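Local atomic coordinates of dihydrodipicolinate reductase N-terminus domain-containing protein (Mycobacterium smegmatis, PDB entry 6IAQ), a protein that acts as an NADP-dependent amine dehydrogenase, a type of enzyme used for the asymmetric reductive amination of ketones to amines. Residues M235-E238 against A239-I242; D243-P246 against G247-I250. All blocks are in the same frame, centred on the assembly; numbering follows the deposited sequence.

How the contacts relate
The two contacts follow each other along one unbroken run of chain, 235-250, with centres about 10 Å apart. Contact 1 is the hairpin that joins strand 235-237 to strand 242-244; contact 2 begins where it ends and turns the chain from strand 242-244 into strand 249-260 of the mixed six-stranded sheet. The little two-stranded sheet ties them together: Met-235 O lies 2.8 Å from Leu-244 N, a probable hydrogen bond. Separately, Met-235 SD packs on Ile-250 CD1 of strand 249-260. Both contacts belong to the part of the chain related to the 2,4-diaminopentanoate dehydrogenase C-terminal domain. The hairpin end comes nearer the bound NADP, about 8 Å from the side chain of Ala-239, so this excursion reaches from the sheet toward the cofactor.

Contact 1. Residues M235-E238 against A239-I242; sequences MRSE and ALGI
With chi1 at 171°, Ser-237 turns its OG away from its own backbone N and into the loop, where Leu-240 N donates a weak hydrogen bond to Ser-237 OG at 3.3 Å. The stronger partner of this hydroxyl is Asp-171, whose OD1 also takes the N-H of Ala-239 while OD2 takes that of Glu-238. Arg-236 likewise sends CG opposite its backbone N (chi1 -171°) and runs extended as far as NE, which lays the guanidinium alongside Gly-241, with Ile-242 N over one face. Arg-236 NH2 then donates to Glu-238 OE1 at 3.0 Å, a salt bridge lying in the guanidinium plane but meeting the carboxylate from above its own plane.

Along the backbone, Ser-237 pairs with Ile-242 as an antiparallel hydrogen-bonded pair: Ser-237 N to Ile-242 O is 2.9 Å, and Ile-242 N returns to Ser-237 O at 3.2 Å. Gly-241, at positive phi, also faces Ser-237, making a G1 beta bulge. The salt bridge thus fixes the guanidinium beside Gly-241 on the exposed side, while the backbone bonds and Asp-171 hold the loop; that carboxylate takes part in three hydrogen bonds, consistent with its being ionised.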
loop_
_atom_site.group_PDB
_atom_site.type_symbol
_atom_site.label_atom_id
_atom_site.label_comp_id
_atom_site.label_asym_id
_atom_site.label_seq_id
_atom_site.Cartn_x
_atom_site.Cartn_y
_atom_site.Cartn_z
ATOM N N MET A 235 -22.685 18.938 23.792
ATOM C CA MET A 235 -21.720 19.144 22.678
ATOM C C MET A 235 -22.358 20.082 21.655
ATOM O O MET A 235 -23.538 20.428 21.786
ATOM C CB MET A 235 -21.406 17.839 21.940
ATOM C CG MET A 235 -21.300 16.657 22.824
ATOM S SD MET A 235 -20.971 15.141 21.936
ATOM C CE MET A 235 -19.566 15.606 20.910
ATOM N N ARG A 236 -21.615 20.418 20.623
ATOM C CA ARG A 236 -22.063 21.249 19.492
ATOM C C ARG A 236 -21.583 20.544 18.223
ATOM O O ARG A 236 -20.471 20.002 18.249
ATOM C CB ARG A 236 -21.499 22.673 19.598
ATOM C CG ARG A 236 -22.111 23.601 18.561
ATOM C CD ARG A 236 -21.973 25.074 18.817
ATOM N NE ARG A 236 -23.083 25.772 18.168
ATOM C CZ ARG A 236 -23.137 26.092 16.885
ATOM N NH1 ARG A 236 -24.198 26.712 16.405
ATOM N NH2 ARG A 236 -22.131 25.799 16.077
ATOM N N SER A 237 -22.416 20.482 17.192
ATOM C CA SER A 237 -22.016 20.046 15.830
ATOM C C SER A 237 -21.804 21.295 14.995
ATOM O O SER A 237 -22.798 21.992 14.706
ATOM C CB SER A 237 -23.036 19.155 15.191
ATOM O OG SER A 237 -22.714 18.941 13.824
ATOM N N GLU A 238 -20.559 21.587 14.641
ATOM C CA GLU A 238 -20.229 22.682 13.694
ATOM C C GLU A 238 -20.822 22.348 12.320
ATOM O O GLU A 238 -21.189 23.290 11.590
ATOM C CB GLU A 238 -18.724 22.945 13.667
ATOM C CG GLU A 238 -18.218 23.589 14.945
ATOM C CD GLU A 238 -19.010 24.803 15.407
ATOM O OE1 GLU A 238 -19.369 24.851 16.607
ATOM O OE2 GLU A 238 -19.280 25.697 14.572
ATOM N N ALA A 239 -20.937 21.076 11.943
ATOM C CA ALA A 239 -21.434 20.716 10.593
ATOM C C ALA A 239 -22.895 21.174 10.436
ATOM O O ALA A 239 -23.250 21.615 9.334
ATOM C CB ALA A 239 -21.290 19.239 10.337
ATOM N N LEU A 240 -23.722 21.040 11.478
ATOM C CA LEU A 240 -25.162 21.408 11.409
ATOM C C LEU A 240 -25.454 22.728 12.135
ATOM O O LEU A 240 -26.560 23.235 11.987
ATOM C CB LEU A 240 -25.988 20.235 11.942
ATOM C CG LEU A 240 -26.007 19.012 11.021
ATOM C CD1 LEU A 240 -26.736 17.850 11.651
ATOM C CD2 LEU A 240 -26.616 19.343 9.676
ATOM N N GLY A 241 -24.480 23.311 12.822
ATOM C CA GLY A 241 -24.665 24.492 13.680
ATOM C C GLY A 241 -25.758 24.267 14.703
ATOM O O GLY A 241 -26.582 25.162 14.860
ATOM N N ILE A 242 -25.768 23.114 15.385
ATOM C CA ILE A 242 -26.788 22.794 16.424
ATOM C C ILE A 242 -26.090 22.401 17.723
ATOM O O ILE A 242 -24.997 21.798 17.670
ATOM C CB ILE A 242 -27.778 21.711 15.962
ATOM C CG1 ILE A 242 -27.091 20.364 15.712
ATOM C CG2 ILE A 242 -28.564 22.191 14.748
ATOM C CD1 ILE A 242 -28.035 19.236 15.352
#

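Contact 2. Residues D243-P246 against G247-I250; sequences DLAP and GDVI
Ala-245 to Asp-248 form a type II beta turn, closed by Asp-248 N donating to Ala-245 O at 2.9 Å. Gly-247 takes the third position with positive phi, where a beta carbon would collide with Pro-246 O. From end to end, 243-246 and 247-250 run 130° apart, so the chain swings well round without doubling straight back.

Asp-248 supplies the main side-chain bond. Its CG stands beside its own backbone N (chi1 -75°), which swings the carboxylate back over the start of the turn, where Asp-248 OD2 accepts a hydrogen bond from Ala-245 N at 2.8 Å. The bond is nearly straight at the hydrogen, 163°, yet the N-H comes from well above the carboxylate plane. Together with the turn bond, it means Ala-245 and Asp-248 are linked twice. A water modelled unusually close to Pro-246 O also reaches Asp-248 OD1 weakly, so a bridge through it is doubtful. Among the apolar side chains, Leu-244 and Ile-250 cross at a slant, with Leu-244 CD1 and Ile-250 CG2 3.9 Å apart.

Leu-244 also packs on Ser-237 of strand 235-237. Val-249, whose CB leaves the backbone away from 243-246, packs on Val-187 and Phe-190 of helix 187-195, while Gly-247 and Asp-248 share backbone hydrogen bonds with Ala-231, just after strand 219-230.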
loop_
_atom_site.group_PDB
_atom_site.type_symbol
_atom_site.label_atom_id
_atom_site.label_comp_id
_atom_site.label_asym_id
_atom_site.label_seq_id
_atom_site.Cartn_x
_atom_site.Cartn_y
_atom_site.Cartn_z
ATOM N N ASP A 243 -26.750 22.703 18.846
ATOM C CA ASP A 243 -26.379 22.179 20.182
ATOM C C ASP A 243 -26.906 20.751 20.289
ATOM O O ASP A 243 -27.986 20.484 19.799
ATOM C CB ASP A 243 -26.882 23.098 21.299
ATOM C CG ASP A 243 -26.213 24.458 21.269
ATOM O OD1 ASP A 243 -25.037 24.532 20.850
ATOM O OD2 ASP A 243 -26.868 25.423 21.667
ATOM N N LEU A 244 -26.131 19.885 20.914
ATOM C CA LEU A 244 -26.480 18.474 21.187
ATOM C C LEU A 244 -26.503 18.301 22.704
ATOM O O LEU A 244 -25.535 18.693 23.377
ATOM C CB LEU A 244 -25.434 17.575 20.526
ATOM C CG LEU A 244 -25.334 17.709 19.000
ATOM C CD1 LEU A 244 -23.996 17.222 18.483
ATOM C CD2 LEU A 244 -26.439 16.932 18.339
ATOM N N ALA A 245 -27.609 17.792 23.229
ATOM C CA ALA A 245 -27.803 17.551 24.676
ATOM C C ALA A 245 -27.302 16.148 25.003
ATOM O O ALA A 245 -27.318 15.259 24.154
ATOM C CB ALA A 245 -29.256 17.717 25.039
ATOM N N PRO A 246 -26.841 15.915 26.251
ATOM C CA PRO A 246 -26.544 14.573 26.721
ATOM C C PRO A 246 -27.675 13.644 26.287
ATOM O O PRO A 246 -28.813 14.044 26.476
ATOM C CB PRO A 246 -26.517 14.706 28.256
ATOM C CG PRO A 246 -26.197 16.159 28.507
ATOM C CD PRO A 246 -26.670 16.937 27.294
ATOM N N GLY A 247 -27.350 12.489 25.699
ATOM C CA GLY A 247 -28.352 11.505 25.250
ATOM C C GLY A 247 -28.763 11.674 23.789
ATOM O O GLY A 247 -29.348 10.733 23.247
ATOM N N ASP A 248 -28.485 12.821 23.162
ATOM C CA ASP A 248 -28.761 13.020 21.703
ATOM C C ASP A 248 -27.882 12.072 20.881
ATOM O O ASP A 248 -26.763 11.718 21.322
ATOM C CB ASP A 248 -28.538 14.466 21.262
ATOM C CG ASP A 248 -29.625 15.435 21.697
ATOM O OD1 ASP A 248 -30.631 14.970 22.262
ATOM O OD2 ASP A 248 -29.457 16.651 21.473
ATOM N N VAL A 249 -28.379 11.639 19.726
ATOM C CA VAL A 249 -27.583 10.832 18.760
ATOM C C VAL A 249 -26.566 11.769 18.101
ATOM O O VAL A 249 -26.948 12.887 17.704
ATOM C CB VAL A 249 -28.462 10.106 17.731
ATOM C CG1 VAL A 249 -27.612 9.376 16.698
ATOM C CG2 VAL A 249 -29.421 9.146 18.423
ATOM N N ILE A 250 -25.297 11.343 18.023
ATOM C CA ILE A 250 -24.214 12.182 17.432
ATOM C C ILE A 250 -23.547 11.452 16.258
ATOM O O ILE A 250 -22.522 11.953 15.786
ATOM C CB ILE A 250 -23.186 12.600 18.497
ATOM C CG1 ILE A 250 -22.479 11.388 19.111
ATOM C CG2 ILE A 250 -23.826 13.496 19.533
ATOM C CD1 ILE A 250 -21.305 11.749 20.017
HETATM O O HOH W 1 -31.138 14.224 25.476
#